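Side-chain contacts in alkane monooxygenase (Geobacillus thermodenitrificans, PDB 3B9O), which belongs to the luciferase-like monooxygenases, flavin-dependent proteins built on a TIM-barrel fold, and holds flavin mononucleotide in this crystal structure: residues A[119-122]-A[123-127]; A[163-166]-A[167-171]; A[269-272]-A[273-276]; A[412-416]-A[417-421]. All coordinates share one frame; numbering follows the deposited sequence.

Interaction 1: A[119-122]-A[123-127]; sequences MSTL and DHLTK
The imidazole of His-124 meets the main chain one turn earlier: the carbonyl O of Ser-120 lies oblique to the ring, 3.2 Å from CD2 of His-124, while the NE2 of the same ring bonds to the backbone O of Glu-215. Ser-120 O also accepts the amide of His-124, so backbone and ring of one residue gather round one oxygen. The Asp-123 carboxylate turns away from the preceding turn, its CG anti to the backbone N (chi1 -163°), and OD2 takes hydrogen bonds from Ser-217 and the amide of Gln-219. Both residues thereby tie the helix to the loop at 215-219. Helix 112-125 is the helical crossing of the beta-alpha-beta unit that joins strands 100-106 and 130-135 of the barrel, and its C-terminal end closes in a Schellman motif at Lys-127, which has positive phi. Just before it, Leu-122 O is gripped twice, by Thr-126 N at 2.8 Å and by Thr-126 OG1 at 2.7 Å, the two donors coming from opposite faces of the carbonyl plane. A chi1 of 71° sets that hydroxyl between the backbone N and the carbonyl carbon of Thr-126, within reach of the helix. On the more exposed flank, Thr-121 and Leu-125 run side by side, methyl CG2 of Thr-121 lying 3.7 Å from CD1 of Leu-125.

Interaction 2: A[163-166]-A[167-171]; sequences EYLE and VCYKL
Glu-166 and Lys-170, one helical turn apart, form a salt bridge in which Lys-170 NZ stands 3.0 Å from Glu-166 OE1. The ammonium does not lie in the carboxylate plane but comes from above it, 52° out. Both chains are extended beyond CG and run alongside each other; Glu-166 starts with CG anti to its backbone N (chi1 -163°), which leans it along the helix toward the lysine, and the methylenes meet on the way, CG of Glu-166 at 3.7 Å from CE of Lys-170. NZ has a second partner in His-201 ND1. Beneath these groups the i to i+4 bonds of helix 154-174 run unbroken, the Tyr-169 amide reaching Leu-165 O at 2.7 Å with an N-H...O angle of 172°. That same carbonyl oxygen sits over one face of the Tyr-169 ring, toward its rim. Leu-165 crosses the ring obliquely, CD1 coming within 3.6 Å of the Tyr-169 hydroxyl, OH, which is itself bonded to His-240 ND1. On another side of the helix, SG of Cys-168 makes an oblique sulfur-aromatic contact with Tyr-164, 3.8 Å from its CE2; the Tyr-164 hydroxyl bonds to the backbone O of Glu-110. The helix thus offers different chemistry to its neighbours: an ion pair beside His-201 on one flank, aromatic rings whose hydroxyls end on polar partners on the others. Because Lys-170 NZ donates to His-201 ND1, that nitrogen probably carries no proton; the imidazole then serves as a neutral acceptor, NE2 facing Glu-163 OE2, and Glu-166 probably offsets the lysine charge.

Interaction 3: A[269-272]-A[273-276]; sequences GRNP and DHIK
A short 3-10 turn leads from the loop after helix 251-265 into barrel strand 276-285, and Asn-271 stands at its start, where OD1 accepts the amide of Asp-273 at 3.0 Å. This side-chain oxygen bonded to the backbone N two residues on is an Asx turn. With CG anti to the backbone N (chi1 179°), the amide is brought back over the turn, and the donor stands 46° above its plane. The backbone O of Asn-271 takes the amide of His-274 at 2.8 Å, and Pro-272 O that of Ile-275, both i to i+3 bonds. The His-274 ring packs under the asparagine: CB of Asn-271 sits almost exactly over the ring centroid, 3.9 Å away, in a CH-pi contact, and the amide and ring planes stack 28° apart. Asp-273 turns outward to a salt bridge with Arg-262 on helix 251-265. Arg-270 bends at chi2 and chi3 so that its guanidinium lies with one face on Ile-275, while NH2 bonds to the backbone O of Ala-238 and of Ala-241. At the guanidinium edge, in its plane, a water donates to His-274 O at 2.8 Å and accepts a weak bond from Arg-270 NH1.

Interaction 4: A[412-416]-A[417-421]; sequences YREKL and FGKGN
Glu-414 and Gly-420 are joined by a side-chain hydrogen bond at this helix end: OE2 of Glu-414 accepts the Gly-420 amide at 2.8 Å through its anti lone pair, away from the other oxygen. The glutamate chain is extended beyond CG and reaches across to the type II turn formed by residues 418-421, while OE1 bonds to Thr-411 OG1, so each carboxylate oxygen has a partner. A second side-chain bond, between Asn-421 ND2 and Phe-417 O at 2.9 Å, closes over the same turn, the donor standing well above the carbonyl plane. Among the backbone bonds, Phe-417 N reaches Arg-413 O and Gly-418 N reaches Glu-414 O, both at 2.8 Å, the latter as Gly-418 leaves the helix with positive phi.

Packing is carried by Arg-413, Leu-416 and Phe-417. CB of Leu-416 touches Phe-417 ring atom CD1 at 3.5 Å, and the ring presents its edge to the carbonyl O of Arg-413. Arg-413 sets off with CG anti to the backbone N (chi1 -179°), passes that methylene within 3.9 Å of Phe-417 CD1, and bends at chi2 and chi3. CG of Arg-413 lies 3.0 Å from Asn-421 O, which stands at the guanidinium edge near its plane. The guanidinium forms a salt bridge with Glu-242 through NH1 and bonds the backbone O of Tyr-422 and of Thr-221 through NH2. Chemically, Glu-414 ties Thr-411 to a turn amide, and Arg-413 joins Tyr-422, beyond the turn, to Thr-221 and Glu-242, residues just ahead of strands 223-227 and 243-246.

In the fold
Interactions 3 and 4 touch: Lys-276 NZ bonds to Leu-416 O at 3.1 Å, and the Phe-417 ring packs by CE2 at 3.4 Å from His-274 O, so the 412-421 helix end rests against the turn entering strand 276-285. The other pairs do not touch. The nearest atoms of interaction 1 lie about 6 Å from interactions 2 and 4 and about 17 Å from interaction 3; Trp-172 of helix 154-174 touches Met-119 and Ser-120. Interactions 2 and 3 approach to about 7 Å, and His-428 contacts Tyr-169 of one and Arg-270 of the other. Both stand back from flavin mononucleotide: the side chains of Leu-165 and Ile-275 lie about 12 and 14 Å away.

Interaction 1: A[119-122]-A[123-127]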
loop_
_atom_site.group_PDB
_atom_site.type_symbol
_atom_site.label_atom_id
_atom_site.label_comp_id
_atom_site.label_asym_id
_atom_site.label_seq_id
_atom_site.Cartn_x
_atom_site.Cartn_y
_atom_site.Cartn_z
ATOM N N MET A 119 4.285 7.955 -13.009
ATOM C CA MET A 119 4.653 8.344 -11.639
ATOM C C MET A 119 5.247 9.744 -11.594
ATOM O O MET A 119 4.966 10.506 -10.671
ATOM C CB MET A 119 5.629 7.337 -11.012
ATOM C CG MET A 119 5.030 5.953 -10.791
ATOM S SD MET A 119 3.518 5.983 -9.799
ATOM C CE MET A 119 2.302 5.879 -11.016
ATOM N N SER A 120 6.090 10.079 -12.562
ATOM C CA SER A 120 6.609 11.459 -12.637
ATOM C C SER A 120 5.447 12.463 -12.814
ATOM O O SER A 120 5.467 13.551 -12.226
ATOM C CB SER A 120 7.622 11.636 -13.764
ATOM O OG SER A 120 8.877 11.004 -13.448
ATOM N N THR A 121 4.464 12.075 -13.618
ATOM C CA THR A 121 3.291 12.920 -13.893
ATOM C C THR A 121 2.499 13.164 -12.599
ATOM O O THR A 121 2.195 14.311 -12.276
ATOM C CB THR A 121 2.379 12.317 -15.016
ATOM O OG1 THR A 121 3.135 12.229 -16.236
ATOM C CG2 THR A 121 1.135 13.211 -15.247
ATOM N N LEU A 122 2.216 12.098 -11.853
ATOM C CA LEU A 122 1.525 12.259 -10.572
ATOM C C LEU A 122 2.383 13.005 -9.564
ATOM O O LEU A 122 1.850 13.768 -8.784
ATOM C CB LEU A 122 1.051 10.930 -9.999
ATOM C CG LEU A 122 0.066 10.146 -10.876
ATOM C CD1 LEU A 122 -0.179 8.698 -10.317
ATOM C CD2 LEU A 122 -1.285 10.928 -11.058
ATOM N N ASP A 123 3.700 12.784 -9.565
ATOM C CA ASP A 123 4.561 13.534 -8.660
ATOM C C ASP A 123 4.482 15.059 -8.912
ATOM O O ASP A 123 4.507 15.846 -7.963
ATOM C CB ASP A 123 6.028 13.048 -8.716
ATOM C CG ASP A 123 6.835 13.520 -7.495
ATOM O OD1 ASP A 123 6.298 13.355 -6.402
ATOM O OD2 ASP A 123 8.003 13.990 -7.619
ATOM N N HIS A 124 4.439 15.456 -10.189
ATOM C CA HIS A 124 4.153 16.861 -10.562
ATOM C C HIS A 124 2.728 17.274 -10.152
ATOM O O HIS A 124 2.550 18.295 -9.429
ATOM C CB HIS A 124 4.294 17.076 -12.086
ATOM C CG HIS A 124 5.715 17.137 -12.562
ATOM N ND1 HIS A 124 6.600 18.098 -12.122
ATOM C CD2 HIS A 124 6.403 16.360 -13.434
ATOM C CE1 HIS A 124 7.778 17.903 -12.691
ATOM N NE2 HIS A 124 7.697 16.838 -13.469
ATOM N N LEU A 125 1.726 16.534 -10.623
ATOM C CA LEU A 125 0.307 16.982 -10.460
ATOM C C LEU A 125 -0.035 17.102 -8.939
ATOM O O LEU A 125 -0.654 18.085 -8.503
ATOM C CB LEU A 125 -0.646 16.024 -11.171
ATOM C CG LEU A 125 -0.516 16.019 -12.704
ATOM C CD1 LEU A 125 -1.505 14.950 -13.260
ATOM C CD2 LEU A 125 -0.695 17.456 -13.252
ATOM N N THR A 126 0.450 16.141 -8.142
ATOM C CA THR A 126 0.219 16.109 -6.682
ATOM C C THR A 126 1.188 16.964 -5.877
ATOM O O THR A 126 1.045 17.059 -4.640
ATOM C CB THR A 126 0.292 14.672 -6.080
ATOM O OG1 THR A 126 1.663 14.227 -6.109
ATOM C CG2 THR A 126 -0.593 13.724 -6.866
ATOM N N LYS A 127 2.169 17.575 -6.560
ATOM C CA LYS A 127 3.184 18.382 -5.896
ATOM C C LYS A 127 3.927 17.563 -4.811
ATOM O O LYS A 127 4.099 17.981 -3.652
ATOM C CB LYS A 127 2.593 19.718 -5.404
ATOM C CG LYS A 127 2.266 20.711 -6.552
ATOM C CD LYS A 127 3.566 21.112 -7.308
ATOM C CE LYS A 127 3.274 21.955 -8.593
ATOM N NZ LYS A 127 2.797 21.089 -9.708
#

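Interaction 2: A[163-166]-A[167-171]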
loop_
_atom_site.group_PDB
_atom_site.type_symbol
_atom_site.label_atom_id
_atom_site.label_comp_id
_atom_site.label_asym_id
_atom_site.label_seq_id
_atom_site.Cartn_x
_atom_site.Cartn_y
_atom_site.Cartn_z
ATOM N N GLU A 163 15.308 -5.082 -11.173
ATOM C CA GLU A 163 15.780 -4.406 -12.385
ATOM C C GLU A 163 14.746 -3.342 -12.821
ATOM O O GLU A 163 15.122 -2.309 -13.348
ATOM C CB GLU A 163 15.981 -5.402 -13.532
ATOM C CG GLU A 163 16.856 -4.832 -14.636
ATOM C CD GLU A 163 16.940 -5.708 -15.855
ATOM O OE1 GLU A 163 16.938 -6.956 -15.749
ATOM O OE2 GLU A 163 16.992 -5.143 -16.932
ATOM N N TYR A 164 13.460 -3.626 -12.586
ATOM C CA TYR A 164 12.378 -2.689 -12.866
ATOM C C TYR A 164 12.643 -1.368 -12.089
ATOM O O TYR A 164 12.590 -0.266 -12.655
ATOM C CB TYR A 164 11.041 -3.334 -12.436
ATOM C CG TYR A 164 9.814 -2.683 -13.035
ATOM C CD1 TYR A 164 9.042 -3.366 -13.987
ATOM C CD2 TYR A 164 9.438 -1.372 -12.671
ATOM C CE1 TYR A 164 7.916 -2.808 -14.568
ATOM C CE2 TYR A 164 8.288 -0.771 -13.270
ATOM C CZ TYR A 164 7.544 -1.503 -14.209
ATOM O OH TYR A 164 6.445 -0.913 -14.797
ATOM N N LEU A 165 12.886 -1.503 -10.794
ATOM C CA LEU A 165 13.269 -0.359 -9.944
ATOM C C LEU A 165 14.584 0.296 -10.399
ATOM O O LEU A 165 14.692 1.513 -10.395
ATOM C CB LEU A 165 13.301 -0.763 -8.471
ATOM C CG LEU A 165 11.949 -0.723 -7.723
ATOM C CD1 LEU A 165 12.235 -1.141 -6.318
ATOM C CD2 LEU A 165 11.345 0.683 -7.711
ATOM N N GLU A 166 15.573 -0.511 -10.809
ATOM C CA GLU A 166 16.859 0.007 -11.330
ATOM C C GLU A 166 16.549 1.015 -12.443
ATOM O O GLU A 166 17.069 2.141 -12.443
ATOM C CB GLU A 166 17.744 -1.150 -11.889
ATOM C CG GLU A 166 19.245 -0.786 -12.085
ATOM C CD GLU A 166 20.171 -1.847 -12.839
ATOM O OE1 GLU A 166 21.310 -1.405 -13.209
ATOM O OE2 GLU A 166 19.800 -3.062 -13.074
ATOM N N VAL A 167 15.694 0.583 -13.375
ATOM C CA VAL A 167 15.275 1.387 -14.556
ATOM C C VAL A 167 14.563 2.666 -14.140
ATOM O O VAL A 167 14.923 3.755 -14.605
ATOM C CB VAL A 167 14.346 0.570 -15.534
ATOM C CG1 VAL A 167 13.802 1.445 -16.640
ATOM C CG2 VAL A 167 15.108 -0.665 -16.128
ATOM N N CYS A 168 13.580 2.532 -13.235
ATOM C CA CYS A 168 12.836 3.694 -12.733
ATOM C C CYS A 168 13.752 4.661 -12.002
ATOM O O CYS A 168 13.750 5.876 -12.285
ATOM C CB CYS A 168 11.642 3.227 -11.862
ATOM S SG CYS A 168 10.406 2.396 -12.890
ATOM N N TYR A 169 14.600 4.138 -11.107
ATOM C CA TYR A 169 15.581 5.017 -10.413
ATOM C C TYR A 169 16.463 5.793 -11.406
ATOM O O TYR A 169 16.654 6.998 -11.247
ATOM C CB TYR A 169 16.532 4.236 -9.481
ATOM C CG TYR A 169 15.921 3.501 -8.303
ATOM C CD1 TYR A 169 16.539 2.345 -7.811
ATOM C CD2 TYR A 169 14.734 3.948 -7.674
ATOM C CE1 TYR A 169 16.031 1.644 -6.724
ATOM C CE2 TYR A 169 14.204 3.250 -6.557
ATOM C CZ TYR A 169 14.861 2.090 -6.110
ATOM O OH TYR A 169 14.376 1.402 -5.030
ATOM N N LYS A 170 17.013 5.113 -12.429
ATOM C CA LYS A 170 17.836 5.828 -13.443
ATOM C C LYS A 170 17.059 6.944 -14.146
ATOM O O LYS A 170 17.535 8.052 -14.244
ATOM C CB LYS A 170 18.401 4.867 -14.473
ATOM C CG LYS A 170 19.496 3.928 -13.897
ATOM C CD LYS A 170 19.720 2.744 -14.855
ATOM C CE LYS A 170 20.747 1.828 -14.197
ATOM N NZ LYS A 170 21.297 0.863 -15.151
ATOM N N LEU A 171 15.859 6.636 -14.615
ATOM C CA LEU A 171 14.953 7.652 -15.200
ATOM C C LEU A 171 14.643 8.838 -14.275
ATOM O O LEU A 171 14.778 10.016 -14.637
ATOM C CB LEU A 171 13.647 6.972 -15.698
ATOM C CG LEU A 171 13.819 5.926 -16.817
ATOM C CD1 LEU A 171 12.532 5.152 -17.066
ATOM C CD2 LEU A 171 14.348 6.596 -18.146
#

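Interaction 3: A[269-272]-A[273-276]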
loop_
_atom_site.group_PDB
_atom_site.type_symbol
_atom_site.label_atom_id
_atom_site.label_comp_id
_atom_site.label_asym_id
_atom_site.label_seq_id
_atom_site.Cartn_x
_atom_site.Cartn_y
_atom_site.Cartn_z
ATOM N N GLY A 269 23.996 -1.162 2.954
ATOM C CA GLY A 269 24.561 0.107 3.399
ATOM C C GLY A 269 23.511 1.108 3.871
ATOM O O GLY A 269 23.796 2.315 3.982
ATOM N N ARG A 270 22.318 0.605 4.171
ATOM C CA ARG A 270 21.183 1.455 4.539
ATOM C C ARG A 270 21.097 1.634 6.032
ATOM O O ARG A 270 21.244 0.652 6.787
ATOM C CB ARG A 270 19.874 0.804 4.078
ATOM C CG ARG A 270 19.604 0.857 2.604
ATOM C CD ARG A 270 18.333 1.683 2.365
ATOM N NE ARG A 270 17.265 0.746 2.287
ATOM C CZ ARG A 270 15.955 0.990 2.329
ATOM N NH1 ARG A 270 15.418 2.204 2.466
ATOM N NH2 ARG A 270 15.179 -0.060 2.191
ATOM N N ASN A 271 20.817 2.870 6.454
ATOM C CA ASN A 271 20.463 3.136 7.835
ATOM C C ASN A 271 19.040 2.604 8.076
ATOM O O ASN A 271 18.085 3.045 7.451
ATOM C CB ASN A 271 20.575 4.622 8.103
ATOM C CG ASN A 271 20.210 5.012 9.528
ATOM O OD1 ASN A 271 19.668 4.221 10.333
ATOM N ND2 ASN A 271 20.517 6.260 9.852
ATOM N N PRO A 272 18.892 1.631 8.983
ATOM C CA PRO A 272 17.575 0.984 9.189
ATOM C C PRO A 272 16.464 1.955 9.675
ATOM O O PRO A 272 15.270 1.690 9.476
ATOM C CB PRO A 272 17.889 -0.133 10.196
ATOM C CG PRO A 272 19.116 0.386 10.950
ATOM C CD PRO A 272 19.935 1.071 9.860
ATOM N N ASP A 273 16.861 3.063 10.288
ATOM C CA ASP A 273 15.948 4.133 10.676
ATOM C C ASP A 273 15.410 4.907 9.454
ATOM O O ASP A 273 14.572 5.815 9.590
ATOM C CB ASP A 273 16.627 5.096 11.653
ATOM C CG ASP A 273 16.936 4.449 13.000
ATOM O OD1 ASP A 273 16.313 3.401 13.368
ATOM O OD2 ASP A 273 17.812 4.993 13.699
ATOM N N HIS A 274 15.879 4.532 8.257
ATOM C CA HIS A 274 15.393 5.143 7.027
ATOM C C HIS A 274 14.284 4.262 6.414
ATOM O O HIS A 274 13.896 4.476 5.280
ATOM C CB HIS A 274 16.537 5.312 6.034
ATOM C CG HIS A 274 17.467 6.432 6.361
ATOM N ND1 HIS A 274 17.362 7.188 7.512
ATOM C CD2 HIS A 274 18.531 6.920 5.681
ATOM C CE1 HIS A 274 18.326 8.096 7.525
ATOM N NE2 HIS A 274 19.044 7.957 6.422
ATOM N N ILE A 275 13.827 3.253 7.175
ATOM C CA ILE A 275 12.721 2.406 6.762
ATOM C C ILE A 275 11.633 2.562 7.830
ATOM O O ILE A 275 11.888 2.296 9.006
ATOM C CB ILE A 275 13.145 0.895 6.660
ATOM C CG1 ILE A 275 14.440 0.704 5.853
ATOM C CG2 ILE A 275 11.999 0.069 6.070
ATOM C CD1 ILE A 275 15.087 -0.704 6.008
ATOM N N LYS A 276 10.429 2.946 7.444
ATOM C CA LYS A 276 9.276 2.983 8.363
ATOM C C LYS A 276 8.468 1.696 8.264
ATOM O O LYS A 276 8.308 1.132 7.180
ATOM C CB LYS A 276 8.386 4.178 8.011
ATOM C CG LYS A 276 9.118 5.497 8.004
ATOM C CD LYS A 276 9.289 6.041 9.422
ATOM C CE LYS A 276 9.972 7.415 9.388
ATOM N NZ LYS A 276 9.668 8.258 10.566
HETATM O O HOH W 1 15.116 5.290 2.888
#

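Interaction 4: A[412-416]-A[417-421]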
loop_
_atom_site.group_PDB
_atom_site.type_symbol
_atom_site.label_atom_id
_atom_site.label_comp_id
_atom_site.label_asym_id
_atom_site.label_seq_id
_atom_site.Cartn_x
_atom_site.Cartn_y
_atom_site.Cartn_z
ATOM N N TYR A 412 5.410 14.371 0.572
ATOM C CA TYR A 412 5.126 13.206 1.418
ATOM C C TYR A 412 6.428 12.653 2.035
ATOM O O TYR A 412 6.453 12.290 3.228
ATOM C CB TYR A 412 4.381 12.136 0.587
ATOM C CG TYR A 412 3.967 10.899 1.359
ATOM C CD1 TYR A 412 3.536 10.981 2.696
ATOM C CD2 TYR A 412 3.962 9.643 0.739
ATOM C CE1 TYR A 412 3.171 9.819 3.418
ATOM C CE2 TYR A 412 3.549 8.469 1.445
ATOM C CZ TYR A 412 3.153 8.579 2.771
ATOM O OH TYR A 412 2.773 7.450 3.467
ATOM N N ARG A 413 7.512 12.587 1.266
ATOM C CA ARG A 413 8.765 12.088 1.870
ATOM C C ARG A 413 9.189 12.943 3.087
ATOM O O ARG A 413 9.689 12.422 4.103
ATOM C CB ARG A 413 9.910 11.939 0.847
ATOM C CG ARG A 413 11.243 11.396 1.481
ATOM C CD ARG A 413 11.920 10.300 0.659
ATOM N NE ARG A 413 11.964 10.779 -0.652
ATOM C CZ ARG A 413 11.597 10.254 -1.827
ATOM N NH1 ARG A 413 11.258 8.998 -2.136
ATOM N NH2 ARG A 413 11.694 11.130 -2.779
ATOM N N GLU A 414 8.965 14.243 2.995
ATOM C CA GLU A 414 9.271 15.137 4.135
ATOM C C GLU A 414 8.339 14.930 5.340
ATOM O O GLU A 414 8.798 14.986 6.489
ATOM C CB GLU A 414 9.263 16.576 3.672
ATOM C CG GLU A 414 10.460 16.933 2.797
ATOM C CD GLU A 414 10.271 18.276 2.128
ATOM O OE1 GLU A 414 9.447 18.385 1.203
ATOM O OE2 GLU A 414 10.946 19.231 2.558
ATOM N N LYS A 415 7.061 14.644 5.078
ATOM C CA LYS A 415 6.091 14.294 6.126
ATOM C C LYS A 415 6.523 13.022 6.858
ATOM O O LYS A 415 6.251 12.853 8.068
ATOM C CB LYS A 415 4.669 14.167 5.548
ATOM C CG LYS A 415 4.119 15.531 5.160
ATOM C CD LYS A 415 3.122 15.452 3.995
ATOM C CE LYS A 415 2.118 16.657 4.036
ATOM N NZ LYS A 415 2.781 17.897 3.649
ATOM N N LEU A 416 7.246 12.164 6.145
ATOM C CA LEU A 416 7.708 10.895 6.715
ATOM C C LEU A 416 9.093 11.019 7.392
ATOM O O LEU A 416 9.293 10.479 8.470
ATOM C CB LEU A 416 7.768 9.782 5.642
ATOM C CG LEU A 416 6.467 9.158 5.110
ATOM C CD1 LEU A 416 6.730 8.354 3.838
ATOM C CD2 LEU A 416 5.855 8.266 6.210
ATOM N N PHE A 417 10.034 11.707 6.740
ATOM C CA PHE A 417 11.461 11.650 7.118
ATOM C C PHE A 417 12.034 13.016 7.536
ATOM O O PHE A 417 13.203 13.112 7.897
ATOM C CB PHE A 417 12.297 11.037 5.993
ATOM C CG PHE A 417 11.979 9.569 5.720
ATOM C CD1 PHE A 417 11.123 9.218 4.685
ATOM C CD2 PHE A 417 12.491 8.572 6.531
ATOM C CE1 PHE A 417 10.798 7.872 4.427
ATOM C CE2 PHE A 417 12.192 7.194 6.286
ATOM C CZ PHE A 417 11.370 6.851 5.226
ATOM N N GLY A 418 11.218 14.070 7.479
ATOM C CA GLY A 418 11.639 15.391 7.937
ATOM C C GLY A 418 11.803 16.445 6.862
ATOM O O GLY A 418 12.192 16.151 5.732
ATOM N N LYS A 419 11.519 17.690 7.237
ATOM C CA LYS A 419 11.642 18.854 6.348
ATOM C C LYS A 419 13.030 18.848 5.711
ATOM O O LYS A 419 14.006 18.590 6.412
ATOM C CB LYS A 419 11.427 20.153 7.151
ATOM C CG LYS A 419 11.115 21.386 6.308
ATOM C CD LYS A 419 9.931 22.187 6.922
ATOM C CE LYS A 419 9.545 23.410 6.066
ATOM N NZ LYS A 419 9.884 23.223 4.588
ATOM N N GLY A 420 13.103 19.107 4.402
ATOM C CA GLY A 420 14.363 19.031 3.621
ATOM C C GLY A 420 14.687 17.662 3.040
ATOM O O GLY A 420 15.489 17.563 2.119
ATOM N N ASN A 421 14.081 16.596 3.567
ATOM C CA ASN A 421 14.239 15.274 2.976
ATOM C C ASN A 421 13.188 14.982 1.913
ATOM O O ASN A 421 12.415 14.044 2.049
ATOM C CB ASN A 421 14.234 14.176 4.047
ATOM C CG ASN A 421 15.422 14.255 4.953
ATOM O OD1 ASN A 421 16.547 14.213 4.483
ATOM N ND2 ASN A 421 15.186 14.418 6.254
#